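Local structure of uncharacterized protein (Bacteroides ovatus, 4ID2) at residues 139-142 / 148-151; 73-78 / 83-88; 45-50 / 121-126. The protein is of unknown function but belongs to the DUF4738 family and adopts a beta-barrel-like fold. All blocks are in the same frame, centred on the assembly; numbering follows the deposited sequence. Where two conformers were deposited one is given.

Contact 1. Residues 139-142 / 148-151; sequences SITI and MSIQ
Ile140 and Met148 lean across each other at a slant on the apolar face of two paired antiparallel strands. The CG2 methyl of Ile140 rests on Met148 CG at 3.6 Å. The same methyl is 3.9 Å from SE of Met148, which is a selenomethionine. Met148 sends CG anti to its backbone N (chi1 -169°), and this places CG against both isoleucines of the facing strand: Ile140 through CG2, and Ile142 through CG1, the latter at 3.8 Å. Ile140 and Ile150 form a non-hydrogen-bonded pair, and their side chains run side by side in the same direction. Here the tip does the touching, with Ile150 CD1 3.7 Å from Ile140 CG1.

The other face carries Ser139, Thr141, Ser149 and Gln151. The chain of Gln151 bends at chi2 (78°) and swings back over the facing strand, where it crosses Thr141 at about a right angle. Thr141 CB lies 3.6 Å from Ser149 OG. Two hydrogen-bonded pairs, Ser139 with Gln151 and Thr141 with Ser149, tie the backbones together through four bonds. Thr141 N bonds Ser149 O at 2.9 Å. Ser139 OG adds a weak bond to Gln151 O at 3.5 Å.

Beyond the pair, Ile140 packs on Phe89 of strand 82-89, Ile142 on Leu85 and Met148 on both, and Ile150 packs on Phe94. Ser139 touches Asp159 of the second subunit. The chemistry is thus divided by face. Ile140, Ile142, Met148 and Ile150 give the hairpin a greasy side for the interior of the fold. Hydroxyls and an amide occupy the reverse side, which at Ser139 reaches another chain.

Contact 2. Residues 73-78 / 83-88; sequences IVLHLT and TVLNKT
Leu77 faces two residues at once, Val84 and Leu85, and this makes a classic beta bulge. Leu77 O takes two backbone bonds from the same face of its carbonyl plane. One comes from Val84 N at 2.9 Å and is bent (131°); the other comes from Leu85 N at 3.2 Å. Leu77 N returns a bond to Leu85 O at 2.7 Å. Towards the turn the register shifts by one, and Thr78 pairs with Thr83. On the other side of the bulge, Leu75 and Lys87 exchange a second pair of backbone bonds.

His76 lies on the face that also carries Val74, Thr78, Thr83, Asn86 and Thr88. Its CG is anti to the backbone N (chi1 -164°), which lays the ring against the facing strand. His76 NE2 hydrogen-bonds Thr83 OG1 at 3.1 Å, and either group could be the donor. Asn86 OD1 sits over one face of the ring, towards the rim, 3.4 Å from His76 CG. The ring and amide planes are 43° apart. Replacing His76 with an alanine would probably leave Thr83 OG1 without this mate and Asn86 OD1 without the ring face it rests over.

The opposite face is mainly apolar; Lys87 shares it but leads away. Leu75 and Leu85 cross at about a right angle, with Leu75 CG 3.9 Å from Leu85 CD2. At the bulge, Leu77 and Val84 lie alongside each other, and Leu77 CD2 meets Val84 CG1 at 4.0 Å. Ile142 covers Leu75, Leu77 and Leu85, while Tyr123 also packs on Leu75 and Leu77. Strand 43-53 bonds to the other edge of strand 67-79. The segments form a bulged antiparallel beta hairpin, mostly polar on the histidine face and mainly apolar on the leucine face that looks into the barrel-like core.

Contact 3. Residues 45-50 / 121-126; sequences YHSLVS and IVYAAS
Segments 45-50 and 121-126 run in nearly the same direction, 22° apart, with axes 11.6 Å from each other, too far for backbone pairing. Side chains alone bridge them. Ser47 and Tyr123 point towards each other, and Ser47 OG hydrogen-bonds Tyr123 OH at 2.6 Å. Either hydroxyl could be the donor. Ser47 OG is anti to its backbone N (chi1 177°), which carries it to the edge of the Tyr123 ring, in the ring plane. Val49 CG2 lies 4.5 Å from Tyr123 CE2, a doubtful contact because Val49 has two conformers.

At the other end Ile121 meets Tyr45 in a CH-pi contact. The CD1 methyl of Ile121 sits over one face of the Tyr45 ring, 4.0 Å from its centroid and shifted towards the rim, so that Tyr45 CE2 is 3.6 Å away. Tyr45 OH hydrogen-bonds Arg79 NH1. Leu75 packs on both Ser47 and Tyr123.

All five touching residues are buried. The hydroxyl pair gives each of two buried hydroxyls a polar partner within an otherwise largely apolar interior, and it probably helps fix the Tyr123 phenol across the core between the two sheets.

Contact 3 spans the interior from one sheet to the other, while contacts 1 and 2 are hairpins on its two sides. Strands 67-79 and 43-53 are neighbours in the mixed sheet, which joins contact 2 to contact 3, centres about 8 Å apart. Strands 121-128 and 134-142 are neighbours in the four-stranded antiparallel sheet, which joins contact 3 to contact 1, centres about 10 Å apart. The centres of contacts 1 and 2 are about 13 Å apart, and Met148 CB packs against Leu85 CD1 between them. Along the chain, contact 2 is nested within the loop closed by contact 3, and contact 1 follows. Together they are consistent with two sheets closing round one barrel-like core.

Contact 1. Residues 139-142 / 148-151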
loop_
_atom_site.group_PDB
_atom_site.type_symbol
_atom_site.label_atom_id
_atom_site.label_comp_id
_atom_site.label_asym_id
_atom_site.label_seq_id
_atom_site.Cartn_x
_atom_site.Cartn_y
_atom_site.Cartn_z
ATOM N N SER A 139 -11.199 -8.222 -2.254
ATOM C CA SER A 139 -12.450 -8.209 -1.483
ATOM C C SER A 139 -13.641 -8.752 -2.280
ATOM O O SER A 139 -13.649 -8.674 -3.506
ATOM C CB SER A 139 -12.765 -6.807 -0.982
ATOM O OG SER A 139 -12.821 -5.895 -2.059
ATOM N N ILE A 140 -14.607 -9.374 -1.562
ATOM C CA ILE A 140 -15.848 -9.937 -2.116
ATOM C C ILE A 140 -16.989 -9.225 -1.423
ATOM O O ILE A 140 -17.032 -9.244 -0.191
ATOM C CB ILE A 140 -15.952 -11.475 -1.889
ATOM C CG1 ILE A 140 -14.714 -12.249 -2.390
ATOM C CG2 ILE A 140 -17.238 -12.056 -2.494
ATOM C CD1 ILE A 140 -14.463 -13.475 -1.577
ATOM N N THR A 141 -17.903 -8.605 -2.173
ATOM C CA THR A 141 -19.065 -7.929 -1.585
ATOM C C THR A 141 -20.305 -8.704 -2.000
ATOM O O THR A 141 -20.489 -8.938 -3.191
ATOM C CB THR A 141 -19.112 -6.458 -2.005
ATOM O OG1 THR A 141 -17.869 -5.850 -1.649
ATOM C CG2 THR A 141 -20.265 -5.695 -1.349
ATOM N N ILE A 142 -21.136 -9.129 -1.029
ATOM C CA ILE A 142 -22.359 -9.887 -1.309
ATOM C C ILE A 142 -23.549 -9.077 -0.815
ATOM O O ILE A 142 -23.568 -8.678 0.352
ATOM C CB ILE A 142 -22.316 -11.295 -0.666
ATOM C CG1 ILE A 142 -21.140 -12.113 -1.225
ATOM C CG2 ILE A 142 -23.646 -12.039 -0.913
ATOM C CD1 ILE A 142 -20.676 -13.232 -0.332
HETATM N N MSE A 148 -23.187 -10.876 -6.048
HETATM C CA MSE A 148 -21.804 -10.857 -5.612
HETATM C C MSE A 148 -20.912 -10.054 -6.566
HETATM O O MSE A 148 -21.076 -10.145 -7.778
HETATM C CB MSE A 148 -21.319 -12.302 -5.513
HETATM C CG MSE A 148 -19.979 -12.447 -4.832
HETATM SE SE MSE A 148 -18.693 -13.397 -5.876
HETATM C CE MSE A 148 -18.663 -12.321 -7.500
ATOM N N SER A 149 -19.954 -9.283 -6.013
ATOM C CA SER A 149 -18.984 -8.509 -6.799
ATOM C C SER A 149 -17.582 -8.659 -6.202
ATOM O O SER A 149 -17.450 -8.862 -5.000
ATOM C CB SER A 149 -19.381 -7.039 -6.876
ATOM O OG SER A 149 -19.516 -6.443 -5.599
ATOM N N ILE A 150 -16.549 -8.596 -7.060
ATOM C CA ILE A 150 -15.138 -8.742 -6.699
ATOM C C ILE A 150 -14.409 -7.435 -6.930
ATOM O O ILE A 150 -14.625 -6.803 -7.955
ATOM C CB ILE A 150 -14.478 -9.867 -7.556
ATOM C CG1 ILE A 150 -15.200 -11.217 -7.410
ATOM C CG2 ILE A 150 -12.995 -10.013 -7.249
ATOM C CD1 ILE A 150 -15.334 -11.733 -6.027
ATOM N N GLN A 151 -13.483 -7.072 -6.022
ATOM C CA GLN A 151 -12.677 -5.856 -6.154
ATOM C C GLN A 151 -11.244 -6.094 -5.701
ATOM O O GLN A 151 -10.984 -6.932 -4.833
ATOM C CB GLN A 151 -13.253 -4.679 -5.328
ATOM C CG GLN A 151 -14.751 -4.371 -5.489
ATOM C CD GLN A 151 -15.706 -5.290 -4.746
ATOM O OE1 GLN A 151 -16.694 -5.756 -5.319
ATOM N NE2 GLN A 151 -15.505 -5.517 -3.449
#

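Contact 2. Residues 73-78 / 83-88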
loop_
_atom_site.group_PDB
_atom_site.type_symbol
_atom_site.label_atom_id
_atom_site.label_comp_id
_atom_site.label_asym_id
_atom_site.label_seq_id
_atom_site.Cartn_x
_atom_site.Cartn_y
_atom_site.Cartn_z
ATOM N N ILE A 73 -12.104 -22.493 -1.777
ATOM C CA ILE A 73 -12.744 -22.006 -0.563
ATOM C C ILE A 73 -14.246 -22.024 -0.772
ATOM O O ILE A 73 -14.736 -21.294 -1.623
ATOM C CB ILE A 73 -12.228 -20.604 -0.133
ATOM C CG1 ILE A 73 -10.761 -20.709 0.343
ATOM C CG2 ILE A 73 -13.098 -20.056 0.997
ATOM C CD1 ILE A 73 -10.100 -19.451 0.754
ATOM N N VAL A 74 -14.980 -22.830 0.007
ATOM C CA VAL A 74 -16.437 -22.862 -0.077
ATOM C C VAL A 74 -16.970 -21.825 0.906
ATOM O O VAL A 74 -16.690 -21.934 2.094
ATOM C CB VAL A 74 -17.017 -24.268 0.200
ATOM C CG1 VAL A 74 -18.550 -24.243 0.178
ATOM C CG2 VAL A 74 -16.485 -25.289 -0.808
ATOM N N LEU A 75 -17.722 -20.829 0.417
ATOM C CA LEU A 75 -18.351 -19.806 1.245
ATOM C C LEU A 75 -19.851 -20.074 1.225
ATOM O O LEU A 75 -20.462 -19.972 0.170
ATOM C CB LEU A 75 -17.999 -18.389 0.731
ATOM C CG LEU A 75 -18.863 -17.190 1.197
ATOM C CD1 LEU A 75 -19.033 -17.131 2.693
ATOM C CD2 LEU A 75 -18.235 -15.870 0.764
ATOM N N HIS A 76 -20.428 -20.498 2.368
ATOM C CA HIS A 76 -21.863 -20.761 2.503
ATOM C C HIS A 76 -22.483 -19.703 3.424
ATOM O O HIS A 76 -22.310 -19.755 4.642
ATOM C CB HIS A 76 -22.140 -22.179 3.031
ATOM C CG HIS A 76 -23.561 -22.633 2.838
ATOM N ND1 HIS A 76 -23.949 -23.918 3.152
ATOM C CD2 HIS A 76 -24.634 -21.969 2.342
ATOM C CE1 HIS A 76 -25.237 -23.998 2.852
ATOM N NE2 HIS A 76 -25.691 -22.852 2.352
ATOM N N LEU A 77 -23.181 -18.732 2.828
ATOM C CA LEU A 77 -23.843 -17.645 3.551
ATOM C C LEU A 77 -25.338 -17.922 3.640
ATOM O O LEU A 77 -25.966 -18.125 2.607
ATOM C CB LEU A 77 -23.591 -16.314 2.817
ATOM C CG LEU A 77 -24.197 -15.058 3.447
ATOM C CD1 LEU A 77 -23.666 -14.845 4.855
ATOM C CD2 LEU A 77 -23.936 -13.841 2.577
ATOM N N THR A 78 -25.914 -17.909 4.858
ATOM C CA THR A 78 -27.345 -18.162 5.044
ATOM C C THR A 78 -27.985 -17.080 5.898
ATOM O O THR A 78 -27.303 -16.427 6.674
ATOM C CB THR A 78 -27.586 -19.544 5.672
ATOM O OG1 THR A 78 -27.027 -19.570 6.976
ATOM C CG2 THR A 78 -26.989 -20.670 4.857
ATOM N N THR A 83 -30.569 -19.710 1.823
ATOM C CA THR A 83 -29.150 -19.664 1.479
ATOM C C THR A 83 -28.978 -18.476 0.530
ATOM O O THR A 83 -29.503 -18.492 -0.583
ATOM C CB THR A 83 -28.681 -21.004 0.905
ATOM O OG1 THR A 83 -28.616 -21.969 1.958
ATOM C CG2 THR A 83 -27.339 -20.900 0.178
ATOM N N VAL A 84 -28.274 -17.437 0.987
ATOM C CA VAL A 84 -28.039 -16.221 0.203
ATOM C C VAL A 84 -26.983 -16.513 -0.866
ATOM O O VAL A 84 -27.144 -16.099 -2.015
ATOM C CB VAL A 84 -27.637 -15.043 1.129
ATOM C CG1 VAL A 84 -27.222 -13.810 0.323
ATOM C CG2 VAL A 84 -28.778 -14.714 2.089
ATOM N N LEU A 85 -25.924 -17.237 -0.491
ATOM C CA LEU A 85 -24.851 -17.601 -1.409
ATOM C C LEU A 85 -24.164 -18.893 -0.973
ATOM O O LEU A 85 -23.879 -19.062 0.208
ATOM C CB LEU A 85 -23.816 -16.462 -1.463
ATOM C CG LEU A 85 -22.669 -16.665 -2.472
ATOM C CD1 LEU A 85 -22.568 -15.497 -3.429
ATOM C CD2 LEU A 85 -21.342 -16.887 -1.761
ATOM N N ASN A 86 -23.893 -19.788 -1.926
ATOM C CA ASN A 86 -23.174 -21.038 -1.703
ATOM C C ASN A 86 -22.250 -21.241 -2.896
ATOM O O ASN A 86 -22.642 -21.867 -3.878
ATOM C CB ASN A 86 -24.145 -22.207 -1.506
ATOM C CG ASN A 86 -23.453 -23.516 -1.190
ATOM O OD1 ASN A 86 -22.583 -23.583 -0.331
ATOM N ND2 ASN A 86 -23.787 -24.579 -1.902
ATOM N N LYS A 87 -21.053 -20.636 -2.845
ATOM C CA LYS A 87 -20.097 -20.673 -3.951
ATOM C C LYS A 87 -18.774 -21.319 -3.579
ATOM O O LYS A 87 -18.256 -21.070 -2.495
ATOM C CB LYS A 87 -19.805 -19.232 -4.411
ATOM C CG LYS A 87 -18.904 -19.155 -5.642
ATOM C CD LYS A 87 -19.021 -17.823 -6.336
ATOM C CE LYS A 87 -18.022 -17.683 -7.454
ATOM N NZ LYS A 87 -18.284 -18.625 -8.581
ATOM N N THR A 88 -18.198 -22.085 -4.520
ATOM C CA THR A 88 -16.855 -22.629 -4.400
ATOM C C THR A 88 -15.942 -21.597 -5.042
ATOM O O THR A 88 -16.093 -21.301 -6.229
ATOM C CB THR A 88 -16.737 -24.008 -5.037
ATOM O OG1 THR A 88 -17.626 -24.896 -4.364
ATOM C CG2 THR A 88 -15.309 -24.560 -4.969
#

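Contact 3. Residues 45-50 / 121-126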
loop_
_atom_site.group_PDB
_atom_site.type_symbol
_atom_site.label_atom_id
_atom_site.label_comp_id
_atom_site.label_asym_id
_atom_site.label_seq_id
_atom_site.Cartn_x
_atom_site.Cartn_y
_atom_site.Cartn_z
ATOM N N TYR A 45 -27.376 -13.334 10.015
ATOM C CA TYR A 45 -26.706 -14.151 8.993
ATOM C C TYR A 45 -25.747 -15.132 9.629
ATOM O O TYR A 45 -25.162 -14.812 10.655
ATOM C CB TYR A 45 -25.899 -13.274 8.017
ATOM C CG TYR A 45 -26.744 -12.464 7.068
ATOM C CD1 TYR A 45 -27.469 -11.369 7.516
ATOM C CD2 TYR A 45 -26.777 -12.754 5.709
ATOM C CE1 TYR A 45 -28.267 -10.628 6.653
ATOM C CE2 TYR A 45 -27.550 -12.001 4.831
ATOM C CZ TYR A 45 -28.253 -10.905 5.300
ATOM O OH TYR A 45 -29.044 -10.168 4.451
ATOM N N HIS A 46 -25.545 -16.291 8.994
ATOM C CA HIS A 46 -24.564 -17.310 9.391
ATOM C C HIS A 46 -23.647 -17.503 8.201
ATOM O O HIS A 46 -24.148 -17.709 7.100
ATOM C CB HIS A 46 -25.240 -18.637 9.788
ATOM C CG HIS A 46 -25.817 -18.657 11.167
ATOM N ND1 HIS A 46 -26.618 -17.629 11.632
ATOM C CD2 HIS A 46 -25.762 -19.626 12.109
ATOM C CE1 HIS A 46 -26.980 -17.978 12.858
ATOM N NE2 HIS A 46 -26.475 -19.165 13.193
ATOM N N SER A 47 -22.328 -17.382 8.385
ATOM C CA SER A 47 -21.373 -17.507 7.288
ATOM C C SER A 47 -20.376 -18.597 7.586
ATOM O O SER A 47 -19.609 -18.460 8.532
ATOM C CB SER A 47 -20.653 -16.181 7.076
ATOM O OG SER A 47 -19.673 -16.273 6.057
ATOM N N LEU A 48 -20.374 -19.674 6.797
ATOM C CA LEU A 48 -19.422 -20.770 6.966
ATOM C C LEU A 48 -18.429 -20.709 5.820
ATOM O O LEU A 48 -18.855 -20.657 4.661
ATOM C CB LEU A 48 -20.155 -22.124 6.996
ATOM C CG LEU A 48 -19.267 -23.376 7.125
ATOM C CD1 LEU A 48 -18.593 -23.449 8.491
ATOM C CD2 LEU A 48 -20.072 -24.646 6.870
ATOM N N VAL A 49 -17.119 -20.695 6.135
ATOM C CA VAL A 49 -16.063 -20.673 5.127
ATOM C C VAL A 49 -15.159 -21.875 5.362
ATOM O O VAL A 49 -14.758 -22.116 6.493
ATOM C CB VAL A 49 -15.267 -19.350 5.114
ATOM C CG1 VAL A 49 -14.243 -19.367 3.990
ATOM C CG2 VAL A 49 -16.200 -18.161 4.934
ATOM N N SER A 50 -14.867 -22.649 4.300
ATOM C CA SER A 50 -14.035 -23.849 4.397
ATOM C C SER A 50 -12.980 -23.867 3.324
ATOM O O SER A 50 -13.328 -23.940 2.148
ATOM C CB SER A 50 -14.891 -25.107 4.261
ATOM O OG SER A 50 -15.896 -25.166 5.258
ATOM N N ILE A 121 -22.440 -7.171 2.302
ATOM C CA ILE A 121 -21.589 -7.886 3.243
ATOM C C ILE A 121 -20.222 -7.997 2.593
ATOM O O ILE A 121 -20.121 -8.605 1.534
ATOM C CB ILE A 121 -22.211 -9.277 3.556
ATOM C CG1 ILE A 121 -23.632 -9.121 4.146
ATOM C CG2 ILE A 121 -21.312 -10.086 4.503
ATOM C CD1 ILE A 121 -24.474 -10.316 4.028
ATOM N N VAL A 122 -19.175 -7.436 3.215
ATOM C CA VAL A 122 -17.829 -7.433 2.648
ATOM C C VAL A 122 -16.963 -8.505 3.295
ATOM O O VAL A 122 -16.904 -8.603 4.521
ATOM C CB VAL A 122 -17.174 -6.040 2.788
ATOM C CG1 VAL A 122 -15.762 -6.033 2.196
ATOM C CG2 VAL A 122 -18.039 -4.975 2.124
ATOM N N TYR A 123 -16.256 -9.274 2.452
ATOM C CA TYR A 123 -15.305 -10.302 2.865
ATOM C C TYR A 123 -13.923 -9.894 2.436
ATOM O O TYR A 123 -13.759 -9.417 1.320
ATOM C CB TYR A 123 -15.627 -11.661 2.235
ATOM C CG TYR A 123 -16.830 -12.351 2.834
ATOM C CD1 TYR A 123 -18.120 -11.964 2.493
ATOM C CD2 TYR A 123 -16.680 -13.407 3.725
ATOM C CE1 TYR A 123 -19.232 -12.569 3.076
ATOM C CE2 TYR A 123 -17.785 -14.023 4.307
ATOM C CZ TYR A 123 -19.060 -13.618 3.957
ATOM O OH TYR A 123 -20.153 -14.228 4.519
ATOM N N ALA A 124 -12.926 -10.085 3.296
ATOM C CA ALA A 124 -11.543 -9.828 2.928
ATOM C C ALA A 124 -11.045 -11.101 2.302
ATOM O O ALA A 124 -11.335 -12.176 2.827
ATOM C CB ALA A 124 -10.717 -9.452 4.154
ATOM N N ALA A 125 -10.403 -11.009 1.142
ATOM C CA ALA A 125 -9.891 -12.177 0.429
ATOM C C ALA A 125 -8.414 -11.993 0.144
ATOM O O ALA A 125 -7.954 -10.860 -0.004
ATOM C CB ALA A 125 -10.659 -12.376 -0.865
ATOM N N SER A 126 -7.660 -13.091 0.093
ATOM C CA SER A 126 -6.241 -12.986 -0.201
ATOM C C SER A 126 -5.702 -14.190 -0.961
ATOM O O SER A 126 -6.120 -15.324 -0.725
ATOM C CB SER A 126 -5.437 -12.811 1.086
ATOM O OG SER A 126 -5.690 -13.855 2.011
#